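PDB 6OYC: glycosylation Associate Protein 1 from Streptococcus agalactiae serotype V, which forms a complex with Gap2 and Gap3 and probably takes part in glycosylation and export of serine-rich adhesins through the accessory Sec system. Local coordinates for residues 370-384 with 402-414. Numbering follows the deposited sequence.
Sequences LKEATKVFDQKFFSL and EKTRLSFTHPLSE
CD1 of L406 sits over one face of the F382 ring, a CH-pi contact 3.9 Å from the ring centroid and 11° off its normal. This is the edge of a Rossmann-like domain, consistent with the GT-B fold, where strand 406-409 is outermost in a parallel six-stranded sheet. CB of F382 lies over a face of the F381 ring, and the planes of the F381 ring and the R405 guanidinium are 17° apart, NH1 approaching CD2 of F381 obliquely at 3.2 Å. F408 receives CD1 of L370 at its ring edge. Strand 349-354 pairs with strand 406-409 on one flank, and helix 360-375 with the loop that follows packs against the chain here. L406 bridges the two: the same CD1 meets CG2 of T374 tip to tip at 3.6 Å, while the L384 side chain crosses that of L406 at about a right angle, CD2 against CB. Leading into the strand, R405 N donates an almost straight bond to F381 O (2.8 Å, 163°), its nitrogen tilted from the carbonyl plane. The R405 side chain, bent at chi2 and chi3, is held by hydrogen bonds from NE to I349 O and from NH2 to M343 O. At the outer rim, the aliphatic chain of K380 runs past the backbone oxygen of E402. With chi1 at -174°, the T404 hydroxyl points away from its own backbone nitrogen, and OG1 accepts from L406 N at 3.2 Å in an ST turn and donates to S383 O at 2.5 Å.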
loop_
_atom_site.group_PDB
_atom_site.type_symbol
_atom_site.label_atom_id
_atom_site.label_comp_id
_atom_site.label_asym_id
_atom_site.label_seq_id
_atom_site.Cartn_x
_atom_site.Cartn_y
_atom_site.Cartn_z
ATOM N N LEU A 370 18.797 9.139 -18.844
ATOM C CA LEU A 370 19.570 9.828 -17.813
ATOM C C LEU A 370 21.064 9.580 -17.987
ATOM O O LEU A 370 21.874 10.501 -17.833
ATOM C CB LEU A 370 19.122 9.382 -16.426
ATOM C CG LEU A 370 17.917 10.088 -15.832
ATOM C CD1 LEU A 370 17.667 9.538 -14.449
ATOM C CD2 LEU A 370 18.166 11.578 -15.794
ATOM N N LYS A 371 21.446 8.344 -18.325
ATOM C CA LYS A 371 22.859 8.055 -18.547
ATOM C C LYS A 371 23.418 8.894 -19.694
ATOM O O LYS A 371 24.508 9.467 -19.578
ATOM C CB LYS A 371 23.063 6.560 -18.815
ATOM C CG LYS A 371 24.464 6.046 -18.460
ATOM C CD LYS A 371 24.680 4.578 -18.874
ATOM C CE LYS A 371 26.176 4.221 -18.938
ATOM N NZ LYS A 371 26.561 3.373 -20.113
ATOM N N GLU A 372 22.681 8.995 -20.805
ATOM C CA GLU A 372 23.192 9.747 -21.952
ATOM C C GLU A 372 23.247 11.238 -21.654
ATOM O O GLU A 372 24.212 11.914 -22.022
ATOM C CB GLU A 372 22.334 9.495 -23.192
ATOM C CG GLU A 372 22.774 8.315 -24.039
ATOM C CD GLU A 372 24.231 8.402 -24.455
ATOM O OE1 GLU A 372 24.756 9.533 -24.599
ATOM O OE2 GLU A 372 24.849 7.332 -24.638
ATOM N N ALA A 373 22.225 11.766 -20.978
ATOM C CA ALA A 373 22.185 13.197 -20.722
ATOM C C ALA A 373 23.223 13.633 -19.701
ATOM O O ALA A 373 23.562 14.820 -19.660
ATOM C CB ALA A 373 20.794 13.608 -20.261
ATOM N N THR A 374 23.720 12.710 -18.870
ATOM C CA THR A 374 24.821 13.031 -17.965
ATOM C C THR A 374 26.178 12.934 -18.659
ATOM O O THR A 374 27.079 13.715 -18.337
ATOM C CB THR A 374 24.802 12.116 -16.732
ATOM O OG1 THR A 374 24.519 10.766 -17.132
ATOM C CG2 THR A 374 23.748 12.588 -15.729
ATOM N N LYS A 375 26.330 12.000 -19.608
ATOM C CA LYS A 375 27.590 11.832 -20.334
ATOM C C LYS A 375 28.113 13.163 -20.861
ATOM O O LYS A 375 29.320 13.424 -20.835
ATOM C CB LYS A 375 27.389 10.852 -21.490
ATOM C CG LYS A 375 28.296 9.636 -21.465
ATOM C CD LYS A 375 27.911 8.628 -22.561
ATOM C CE LYS A 375 28.436 7.225 -22.259
ATOM N NZ LYS A 375 28.150 6.273 -23.370
ATOM N N VAL A 376 27.204 14.035 -21.307
ATOM C CA VAL A 376 27.593 15.280 -21.955
ATOM C C VAL A 376 28.276 16.251 -20.999
ATOM O O VAL A 376 28.975 17.168 -21.448
ATOM C CB VAL A 376 26.352 15.915 -22.611
ATOM C CG1 VAL A 376 26.731 17.132 -23.437
ATOM C CG2 VAL A 376 25.632 14.877 -23.475
ATOM N N PHE A 377 28.114 16.089 -19.690
ATOM C CA PHE A 377 28.827 17.007 -18.814
ATOM C C PHE A 377 30.300 16.662 -18.680
ATOM O O PHE A 377 31.051 17.459 -18.103
ATOM C CB PHE A 377 28.165 17.061 -17.442
ATOM C CG PHE A 377 26.832 17.736 -17.457
ATOM C CD1 PHE A 377 25.725 17.092 -17.991
ATOM C CD2 PHE A 377 26.683 19.016 -16.957
ATOM C CE1 PHE A 377 24.489 17.706 -18.011
ATOM C CE2 PHE A 377 25.445 19.638 -16.973
ATOM C CZ PHE A 377 24.348 18.986 -17.500
ATOM N N ASP A 378 30.725 15.500 -19.185
ATOM C CA ASP A 378 32.143 15.189 -19.349
ATOM C C ASP A 378 32.874 15.079 -18.002
ATOM O O ASP A 378 34.088 15.295 -17.922
ATOM C CB ASP A 378 32.787 16.245 -20.266
ATOM C CG ASP A 378 34.234 15.976 -20.559
ATOM O OD1 ASP A 378 34.544 14.839 -20.972
ATOM O OD2 ASP A 378 35.050 16.910 -20.365
ATOM N N GLN A 379 32.163 14.727 -16.929
ATOM C CA GLN A 379 32.724 14.776 -15.583
ATOM C C GLN A 379 32.330 13.541 -14.784
ATOM O O GLN A 379 31.141 13.216 -14.675
ATOM C CB GLN A 379 32.259 16.039 -14.859
ATOM C CG GLN A 379 32.959 17.294 -15.329
ATOM C CD GLN A 379 33.831 17.886 -14.250
ATOM O OE1 GLN A 379 34.838 17.294 -13.863
ATOM N NE2 GLN A 379 33.445 19.054 -13.747
ATOM N N LYS A 380 33.333 12.883 -14.185
ATOM C CA LYS A 380 33.123 11.562 -13.602
ATOM C C LYS A 380 32.276 11.622 -12.331
ATOM O O LYS A 380 31.525 10.676 -12.042
ATOM C CB LYS A 380 34.467 10.881 -13.333
ATOM C CG LYS A 380 34.323 9.426 -12.872
ATOM C CD LYS A 380 34.955 8.437 -13.854
ATOM C CE LYS A 380 34.923 7.006 -13.299
ATOM N NZ LYS A 380 33.858 6.133 -13.896
ATOM N N PHE A 381 32.367 12.710 -11.559
ATOM C CA PHE A 381 31.511 12.829 -10.384
ATOM C C PHE A 381 30.039 12.966 -10.766
ATOM O O PHE A 381 29.164 12.738 -9.920
ATOM C CB PHE A 381 31.956 14.009 -9.514
ATOM C CG PHE A 381 31.397 15.337 -9.948
ATOM C CD1 PHE A 381 32.041 16.095 -10.920
ATOM C CD2 PHE A 381 30.230 15.840 -9.373
ATOM C CE1 PHE A 381 31.528 17.324 -11.318
ATOM C CE2 PHE A 381 29.705 17.068 -9.771
ATOM C CZ PHE A 381 30.357 17.813 -10.738
ATOM N N PHE A 382 29.755 13.312 -12.023
ATOM C CA PHE A 382 28.408 13.537 -12.529
ATOM C C PHE A 382 28.076 12.512 -13.606
ATOM O O PHE A 382 27.749 12.880 -14.738
ATOM C CB PHE A 382 28.298 14.964 -13.086
ATOM C CG PHE A 382 26.890 15.522 -13.114
ATOM C CD1 PHE A 382 26.297 16.013 -11.956
ATOM C CD2 PHE A 382 26.174 15.581 -14.304
ATOM C CE1 PHE A 382 25.003 16.538 -11.977
ATOM C CE2 PHE A 382 24.877 16.101 -14.334
ATOM C CZ PHE A 382 24.291 16.580 -13.167
ATOM N N SER A 383 28.144 11.225 -13.268
ATOM C CA SER A 383 27.929 10.169 -14.242
ATOM C C SER A 383 27.138 9.044 -13.590
ATOM O O SER A 383 26.992 9.000 -12.367
ATOM C CB SER A 383 29.259 9.644 -14.781
ATOM O OG SER A 383 30.240 9.670 -13.759
ATOM N N LEU A 384 26.645 8.115 -14.415
ATOM C CA LEU A 384 25.858 6.975 -13.940
ATOM C C LEU A 384 26.478 5.677 -14.443
ATOM O O LEU A 384 26.415 5.386 -15.643
ATOM C CB LEU A 384 24.407 7.083 -14.401
ATOM C CG LEU A 384 23.584 8.141 -13.677
ATOM C CD1 LEU A 384 22.271 8.310 -14.391
ATOM C CD2 LEU A 384 23.369 7.747 -12.232
ATOM N N GLU A 402 38.404 8.388 -8.921
ATOM C CA GLU A 402 37.390 9.386 -8.593
ATOM C C GLU A 402 35.990 8.809 -8.740
ATOM O O GLU A 402 35.633 8.302 -9.801
ATOM C CB GLU A 402 37.536 10.603 -9.489
ATOM C CG GLU A 402 36.278 11.425 -9.583
ATOM C CD GLU A 402 36.567 12.895 -9.664
ATOM O OE1 GLU A 402 37.540 13.259 -10.356
ATOM O OE2 GLU A 402 35.823 13.678 -9.038
ATOM N N LYS A 403 35.180 8.892 -7.691
ATOM C CA LYS A 403 33.905 8.169 -7.687
ATOM C C LYS A 403 32.708 9.092 -7.902
ATOM O O LYS A 403 32.722 10.272 -7.527
ATOM C CB LYS A 403 33.729 7.378 -6.394
ATOM C CG LYS A 403 33.253 5.930 -6.614
ATOM C CD LYS A 403 34.413 4.955 -6.821
ATOM C CE LYS A 403 33.927 3.628 -7.393
ATOM N NZ LYS A 403 33.062 2.875 -6.444
ATOM N N THR A 404 31.655 8.527 -8.493
ATOM C CA THR A 404 30.494 9.299 -8.932
ATOM C C THR A 404 29.608 9.666 -7.755
ATOM O O THR A 404 29.594 8.984 -6.731
ATOM C CB THR A 404 29.672 8.523 -9.947
ATOM O OG1 THR A 404 28.631 9.362 -10.455
ATOM C CG2 THR A 404 29.061 7.307 -9.290
ATOM N N ARG A 405 28.885 10.771 -7.906
ATOM C CA ARG A 405 27.915 11.218 -6.920
ATOM C C ARG A 405 26.483 11.120 -7.434
ATOM O O ARG A 405 25.573 11.706 -6.832
ATOM C CB ARG A 405 28.235 12.646 -6.487
ATOM C CG ARG A 405 29.724 12.914 -6.409
ATOM C CD ARG A 405 30.129 13.592 -5.118
ATOM N NE ARG A 405 29.510 14.904 -4.951
ATOM C CZ ARG A 405 29.942 16.034 -5.515
ATOM N NH1 ARG A 405 31.011 16.027 -6.301
ATOM N NH2 ARG A 405 29.287 17.175 -5.292
ATOM N N LEU A 406 26.264 10.410 -8.537
ATOM C CA LEU A 406 24.932 10.147 -9.067
ATOM C C LEU A 406 24.628 8.660 -8.990
ATOM O O LEU A 406 25.490 7.825 -9.299
ATOM C CB LEU A 406 24.806 10.592 -10.525
ATOM C CG LEU A 406 25.068 12.053 -10.847
ATOM C CD1 LEU A 406 24.840 12.313 -12.339
ATOM C CD2 LEU A 406 24.171 12.906 -9.980
ATOM N N SER A 407 23.394 8.331 -8.616
ATOM C CA SER A 407 22.922 6.962 -8.735
ATOM C C SER A 407 21.464 6.962 -9.169
ATOM O O SER A 407 20.770 7.987 -9.154
ATOM C CB SER A 407 23.098 6.168 -7.428
ATOM O OG SER A 407 22.523 6.853 -6.329
ATOM N N PHE A 408 21.010 5.778 -9.563
ATOM C CA PHE A 408 19.651 5.554 -10.013
ATOM C C PHE A 408 19.126 4.335 -9.277
ATOM O O PHE A 408 19.777 3.287 -9.271
ATOM C CB PHE A 408 19.615 5.345 -11.530
ATOM C CG PHE A 408 18.245 5.104 -12.085
ATOM C CD1 PHE A 408 17.713 3.811 -12.148
ATOM C CD2 PHE A 408 17.483 6.161 -12.561
ATOM C CE1 PHE A 408 16.441 3.593 -12.667
ATOM C CE2 PHE A 408 16.224 5.947 -13.086
ATOM C CZ PHE A 408 15.699 4.663 -13.140
ATOM N N THR A 409 17.963 4.466 -8.644
ATOM C CA THR A 409 17.388 3.343 -7.921
ATOM C C THR A 409 15.890 3.260 -8.187
ATOM O O THR A 409 15.232 4.255 -8.514
ATOM C CB THR A 409 17.640 3.428 -6.405
ATOM O OG1 THR A 409 17.186 2.219 -5.796
ATOM C CG2 THR A 409 16.853 4.553 -5.780
ATOM N N HIS A 410 15.359 2.047 -8.012
ATOM C CA HIS A 410 13.939 1.752 -8.186
ATOM C C HIS A 410 13.444 1.003 -6.955
ATOM O O HIS A 410 13.490 -0.230 -6.909
ATOM C CB HIS A 410 13.702 0.933 -9.456
ATOM C CG HIS A 410 12.326 0.339 -9.535
ATOM N ND1 HIS A 410 11.181 1.100 -9.417
ATOM C CD2 HIS A 410 11.914 -0.940 -9.693
ATOM C CE1 HIS A 410 10.124 0.315 -9.508
ATOM N NE2 HIS A 410 10.544 -0.926 -9.677
ATOM N N PRO A 411 12.967 1.711 -5.940
ATOM C CA PRO A 411 12.452 1.026 -4.741
ATOM C C PRO A 411 11.263 0.132 -5.087
ATOM O O PRO A 411 10.398 0.516 -5.873
ATOM C CB PRO A 411 12.038 2.177 -3.817
ATOM C CG PRO A 411 12.667 3.433 -4.433
ATOM C CD PRO A 411 12.804 3.172 -5.887
ATOM N N LEU A 412 11.234 -1.075 -4.496
ATOM C CA LEU A 412 10.240 -2.102 -4.799
ATOM C C LEU A 412 9.049 -2.103 -3.847
ATOM O O LEU A 412 8.044 -2.750 -4.143
ATOM C CB LEU A 412 10.887 -3.501 -4.766
ATOM C CG LEU A 412 12.096 -3.691 -5.708
ATOM C CD1 LEU A 412 12.902 -4.947 -5.378
ATOM C CD2 LEU A 412 11.658 -3.698 -7.161
ATOM N N SER A 413 9.142 -1.403 -2.723
ATOM C CA SER A 413 8.191 -1.514 -1.627
ATOM C C SER A 413 8.324 -0.254 -0.788
ATOM O O SER A 413 9.283 0.505 -0.936
ATOM C CB SER A 413 8.479 -2.752 -0.769
ATOM O OG SER A 413 9.725 -2.584 -0.077
ATOM N N GLU A 414 7.364 -0.049 0.117
ATOM C CA GLU A 414 7.506 1.034 1.084
ATOM C C GLU A 414 8.748 0.837 1.941
ATOM O O GLU A 414 9.429 1.807 2.283
ATOM C CB GLU A 414 6.261 1.142 1.960
ATOM C CG GLU A 414 5.065 1.693 1.206
ATOM C CD GLU A 414 3.728 1.330 1.833
ATOM O OE1 GLU A 414 2.688 1.728 1.269
ATOM O OE2 GLU A 414 3.707 0.652 2.880
#